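Local coordinates for nitronate monooxygenase family protein (Pseudomonas aeruginosa, PDB 4QIT) that uses flavin mononucleotide and molecular oxygen to oxidise alkyl nitronates, with the toxin propionate 3-nitronate as its best substrate, at residues A[30-35]-A[62-67]; A[207-212]-A[235-240]. The protein carries 1 engineered substitution. All blocks are in the same frame, centred on the assembly; numbering follows the deposited sequence.

Both contacts join neighbouring helices on the outside of the same TIM barrel. Contact 1 pairs helix 32-41 with helix 54-65, which flank strand 45-48. Contact 2 pairs helix 204-212 with the end of helix 228-236, which flank strand 219-222. Their centres lie 30 Å apart, and their nearest atoms are about 17 Å apart, so they do not touch. Neither contact reaches the flavin mononucleotide directly. The side chain of Ala35 in contact 1 is about 12 Å from the cofactor, and that of Val208 in contact 2 about 11 Å. Contact 1 involves one subunit alone, while contact 2 also borders the second subunit.

Contact 1: residues A[30-35]-A[62-67]; sequences STPALA and REVRGL
Val64 has CG1 anti to the backbone N (chi1 -177°), and CG2 is then anti to the carbonyl carbon. The two methyls reach different residues of 30-35. Val64 CG2 packs on Pro32 CB at 3.7 Å. Val64 CG1 is 4.3 Å from Ala35 CB. Glu63 has CG anti to the carbonyl carbon (chi1 -72°) and an extended chain beyond it. This chain runs obliquely past the proline ring, with Glu63 OE2 3.6 Å from Pro32 CG. This is a van der Waals contact, and no hydrogen bond joins the two segments.

The pair belongs to the helical layer of the TIM barrel. Helices 32-41 and 54-65 are consecutive, with strand 45-48 between them in sequence. Ala35 and Val64 both touch Ile47 of that strand.

Leu67 adds a third point of touch. Leu67 CD1 lies 3.9 Å from Pro32 O and also meets Ala33 N. On the other segment, Thr31 is the N-cap of helix 32-41. Thr31 OG1 accepts from Leu34 N at 2.9 Å, with an N-H...O angle of 161°. The same OG1 is also hydrogen-bonded to Glu253 O.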
loop_
_atom_site.group_PDB
_atom_site.type_symbol
_atom_site.label_atom_id
_atom_site.label_comp_id
_atom_site.label_asym_id
_atom_site.label_seq_id
_atom_site.Cartn_x
_atom_site.Cartn_y
_atom_site.Cartn_z
ATOM N N SER A 30 -10.834 -1.239 21.456
ATOM C CA SER A 30 -11.890 -0.276 21.714
ATOM C C SER A 30 -12.696 -0.711 22.937
ATOM O O SER A 30 -12.727 -1.899 23.296
ATOM C CB SER A 30 -12.775 -0.044 20.486
ATOM O OG SER A 30 -13.242 -1.249 19.917
ATOM N N THR A 31 -13.314 0.267 23.594
ATOM C CA THR A 31 -14.090 0.038 24.809
ATOM C C THR A 31 -15.271 0.993 24.777
ATOM O O THR A 31 -15.252 1.960 24.017
ATOM C CB THR A 31 -13.267 0.398 26.052
ATOM O OG1 THR A 31 -12.943 1.797 25.996
ATOM C CG2 THR A 31 -11.992 -0.440 26.138
ATOM N N PRO A 32 -16.302 0.746 25.607
ATOM C CA PRO A 32 -17.353 1.761 25.722
ATOM C C PRO A 32 -16.823 3.146 26.120
ATOM O O PRO A 32 -17.330 4.147 25.600
ATOM C CB PRO A 32 -18.269 1.184 26.806
ATOM C CG PRO A 32 -18.138 -0.297 26.622
ATOM C CD PRO A 32 -16.662 -0.496 26.317
ATOM N N ALA A 33 -15.830 3.210 27.005
ATOM C CA ALA A 33 -15.249 4.496 27.388
ATOM C C ALA A 33 -14.618 5.221 26.193
ATOM O O ALA A 33 -14.802 6.426 26.034
ATOM C CB ALA A 33 -14.233 4.321 28.508
ATOM N N LEU A 34 -13.878 4.488 25.361
ATOM C CA LEU A 34 -13.239 5.096 24.193
ATOM C C LEU A 34 -14.292 5.597 23.205
ATOM O O LEU A 34 -14.220 6.740 22.734
ATOM C CB LEU A 34 -12.287 4.102 23.507
ATOM C CG LEU A 34 -11.679 4.630 22.206
ATOM C CD1 LEU A 34 -10.833 5.857 22.463
ATOM C CD2 LEU A 34 -10.851 3.544 21.530
ATOM N N ALA A 35 -15.269 4.740 22.900
ATOM C CA ALA A 35 -16.338 5.075 21.973
ATOM C C ALA A 35 -17.107 6.307 22.445
ATOM O O ALA A 35 -17.377 7.226 21.662
ATOM C CB ALA A 35 -17.290 3.877 21.791
ATOM N N ARG A 62 -25.382 -0.945 25.797
ATOM C CA ARG A 62 -25.999 -0.166 26.857
ATOM C C ARG A 62 -24.964 0.581 27.685
ATOM O O ARG A 62 -25.225 1.695 28.146
ATOM C CB ARG A 62 -26.892 -1.056 27.720
ATOM C CG ARG A 62 -28.082 -1.555 26.930
ATOM C CD ARG A 62 -29.068 -2.338 27.762
ATOM N NE ARG A 62 -30.216 -2.726 26.948
ATOM C CZ ARG A 62 -31.326 -3.274 27.430
ATOM N NH1 ARG A 62 -31.448 -3.493 28.732
ATOM N NH2 ARG A 62 -32.316 -3.594 26.607
ATOM N N GLU A 63 -23.781 -0.005 27.853
ATOM C CA GLU A 63 -22.713 0.700 28.559
ATOM C C GLU A 63 -22.321 1.982 27.824
ATOM O O GLU A 63 -22.127 3.030 28.450
ATOM C CB GLU A 63 -21.484 -0.194 28.758
ATOM C CG GLU A 63 -21.681 -1.303 29.789
ATOM C CD GLU A 63 -20.419 -2.118 30.032
ATOM O OE1 GLU A 63 -20.539 -3.273 30.501
ATOM O OE2 GLU A 63 -19.310 -1.606 29.759
ATOM N N VAL A 64 -22.185 1.900 26.504
ATOM C CA VAL A 64 -21.867 3.091 25.714
ATOM C C VAL A 64 -22.937 4.167 25.909
ATOM O O VAL A 64 -22.615 5.333 26.131
ATOM C CB VAL A 64 -21.718 2.767 24.210
ATOM C CG1 VAL A 64 -21.306 4.002 23.433
ATOM C CG2 VAL A 64 -20.689 1.650 24.004
ATOM N N ARG A 65 -24.203 3.759 25.855
ATOM C CA ARG A 65 -25.314 4.698 26.013
ATOM C C ARG A 65 -25.370 5.346 27.388
ATOM O O ARG A 65 -25.931 6.434 27.538
ATOM C CB ARG A 65 -26.650 4.021 25.705
ATOM C CG ARG A 65 -26.911 3.835 24.229
ATOM C CD ARG A 65 -28.397 3.648 23.946
ATOM N NE ARG A 65 -28.632 2.978 22.669
ATOM C CZ ARG A 65 -29.014 3.589 21.554
ATOM N NH1 ARG A 65 -29.226 4.898 21.545
ATOM N NH2 ARG A 65 -29.201 2.890 20.447
ATOM N N GLY A 66 -24.798 4.682 28.389
ATOM C CA GLY A 66 -24.712 5.252 29.719
ATOM C C GLY A 66 -23.626 6.307 29.816
ATOM O O GLY A 66 -23.542 7.025 30.816
ATOM N N LEU A 67 -22.794 6.401 28.777
ATOM C CA LEU A 67 -21.655 7.322 28.778
ATOM C C LEU A 67 -21.751 8.424 27.709
ATOM O O LEU A 67 -21.022 9.414 27.771
ATOM C CB LEU A 67 -20.341 6.547 28.613
ATOM C CG LEU A 67 -19.987 5.480 29.636
ATOM C CD1 LEU A 67 -18.752 4.706 29.188
ATOM C CD2 LEU A 67 -19.744 6.127 30.990
#

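Contact 2: residues A[207-212]-A[235-240]; sequences LVRLLA and LELGAS
Val208 meets 235-240 through one methyl, CG1. This methyl is anti to the backbone N. Val208 CG1 touches Leu237 CB at 3.8 Å and Ala239 CB at 3.9 Å. The Val208 and Leu237 side chains cross at about a right angle. Val208 and Ala239 also share Ala221 of strand 219-222 as a neighbour, so this apolar patch lies against the barrel wall.

Arg209 comes next and gives the one hydrogen bond across the contact. Its chain bends at chi2 (85°), which carries the guanidinium to the carbonyl of Leu237. Arg209 NH2 donates to Leu237 O at 3.0 Å, with an N-H...O angle of 139°. The bond is therefore well short of straight. The donor sits above the carbonyl plane, 46° out of it. Arg209 CD packs against Leu237 CD2 at 4.1 Å. Arg209 NE makes a salt bridge to Asp227 of the second subunit, so one guanidinium joins the Leu237 carbonyl to Asp227 across the dimer interface.

Ala212 lies nearly one turn further on. Ala212 CB is 3.5 Å from Leu237 O and 3.6 Å from Gly238 O. The methyl thus faces two successive carbonyls of the turn, and the Gly238 backbone passes close to it.

Gly238 has positive phi and closes helix 228-236 with a Schellman motif. Ala239 then leads the chain toward strand 241-244. Neighbouring outer helices packed over the strand between them, here 204-212 and 228-236 over 219-222, make up the helical layer of a TIM barrel.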
loop_
_atom_site.group_PDB
_atom_site.type_symbol
_atom_site.label_atom_id
_atom_site.label_comp_id
_atom_site.label_asym_id
_atom_site.label_seq_id
_atom_site.Cartn_x
_atom_site.Cartn_y
_atom_site.Cartn_z
ATOM N N LEU A 207 -7.049 3.430 -3.496
ATOM C CA LEU A 207 -8.365 2.845 -3.228
ATOM C C LEU A 207 -9.445 3.895 -3.009
ATOM O O LEU A 207 -10.542 3.789 -3.571
ATOM C CB LEU A 207 -8.324 1.898 -2.028
ATOM C CG LEU A 207 -9.631 1.156 -1.747
ATOM C CD1 LEU A 207 -10.023 0.215 -2.892
ATOM C CD2 LEU A 207 -9.533 0.375 -0.451
ATOM N N VAL A 208 -9.155 4.905 -2.197
ATOM C CA VAL A 208 -10.142 5.946 -1.921
ATOM C C VAL A 208 -10.528 6.696 -3.195
ATOM O O VAL A 208 -11.712 6.932 -3.450
ATOM C CB VAL A 208 -9.636 6.927 -0.849
ATOM C CG1 VAL A 208 -10.612 8.087 -0.665
ATOM C CG2 VAL A 208 -9.471 6.196 0.466
ATOM N N ARG A 209 -9.538 7.042 -4.008
ATOM C CA ARG A 209 -9.808 7.745 -5.256
ATOM C C ARG A 209 -10.645 6.892 -6.204
ATOM O O ARG A 209 -11.580 7.388 -6.834
ATOM C CB ARG A 209 -8.509 8.163 -5.934
ATOM C CG ARG A 209 -8.759 9.040 -7.147
ATOM C CD ARG A 209 -8.927 10.516 -6.764
ATOM N NE ARG A 209 -9.533 11.258 -7.864
ATOM C CZ ARG A 209 -10.822 11.568 -7.934
ATOM N NH1 ARG A 209 -11.277 12.234 -8.987
ATOM N NH2 ARG A 209 -11.659 11.228 -6.949
ATOM N N LEU A 210 -10.312 5.610 -6.315
ATOM C CA LEU A 210 -11.046 4.706 -7.194
ATOM C C LEU A 210 -12.509 4.578 -6.779
ATOM O O LEU A 210 -13.414 4.633 -7.613
ATOM C CB LEU A 210 -10.393 3.321 -7.203
ATOM C CG LEU A 210 -9.031 3.220 -7.902
ATOM C CD1 LEU A 210 -8.329 1.899 -7.592
ATOM C CD2 LEU A 210 -9.174 3.404 -9.415
ATOM N N LEU A 211 -12.742 4.406 -5.486
ATOM C CA LEU A 211 -14.097 4.257 -4.991
ATOM C C LEU A 211 -14.889 5.571 -5.064
ATOM O O LEU A 211 -16.075 5.549 -5.369
ATOM C CB LEU A 211 -14.089 3.684 -3.576
ATOM C CG LEU A 211 -14.144 2.156 -3.435
ATOM C CD1 LEU A 211 -13.320 1.391 -4.478
ATOM C CD2 LEU A 211 -13.831 1.692 -2.016
ATOM N N ALA A 212 -14.243 6.705 -4.798
ATOM C CA ALA A 212 -14.918 8.000 -4.882
ATOM C C ALA A 212 -15.257 8.330 -6.333
ATOM O O ALA A 212 -16.322 8.884 -6.625
ATOM C CB ALA A 212 -14.060 9.104 -4.268
ATOM N N LEU A 235 -10.020 13.637 2.110
ATOM C CA LEU A 235 -11.108 14.428 1.557
ATOM C C LEU A 235 -10.795 14.931 0.144
ATOM O O LEU A 235 -11.680 14.969 -0.710
ATOM C CB LEU A 235 -11.441 15.598 2.491
ATOM C CG LEU A 235 -11.829 15.182 3.914
ATOM C CD1 LEU A 235 -12.194 16.400 4.746
ATOM C CD2 LEU A 235 -12.973 14.181 3.912
ATOM N N GLU A 236 -9.553 15.329 -0.119
ATOM C CA GLU A 236 -9.177 15.709 -1.474
ATOM C C GLU A 236 -9.385 14.559 -2.454
ATOM O O GLU A 236 -9.741 14.777 -3.619
ATOM C CB GLU A 236 -7.725 16.203 -1.530
ATOM C CG GLU A 236 -7.520 17.592 -0.909
ATOM C CD GLU A 236 -8.177 18.708 -1.703
ATOM O OE1 GLU A 236 -8.610 18.462 -2.847
ATOM O OE2 GLU A 236 -8.245 19.845 -1.185
ATOM N N LEU A 237 -9.192 13.327 -1.983
ATOM C CA LEU A 237 -9.335 12.153 -2.853
ATOM C C LEU A 237 -10.799 11.823 -3.142
ATOM O O LEU A 237 -11.102 11.016 -4.024
ATOM C CB LEU A 237 -8.638 10.940 -2.239
ATOM C CG LEU A 237 -7.120 11.074 -2.138
ATOM C CD1 LEU A 237 -6.564 9.919 -1.311
ATOM C CD2 LEU A 237 -6.480 11.104 -3.520
ATOM N N GLY A 238 -11.699 12.447 -2.388
ATOM C CA GLY A 238 -13.122 12.253 -2.569
ATOM C C GLY A 238 -13.829 11.544 -1.429
ATOM O O GLY A 238 -15.011 11.251 -1.543
ATOM N N ALA A 239 -13.130 11.255 -0.332
ATOM C CA ALA A 239 -13.772 10.586 0.796
ATOM C C ALA A 239 -14.793 11.510 1.450
ATOM O O ALA A 239 -14.667 12.733 1.382
ATOM C CB ALA A 239 -12.732 10.149 1.829
ATOM N N SER A 240 -15.782 10.909 2.099
ATOM C CA SER A 240 -16.772 11.659 2.866
ATOM C C SER A 240 -16.458 11.683 4.354
ATOM O O SER A 240 -17.066 12.452 5.101
ATOM C CB SER A 240 -18.162 11.063 2.665
ATOM O OG SER A 240 -18.543 11.134 1.302
#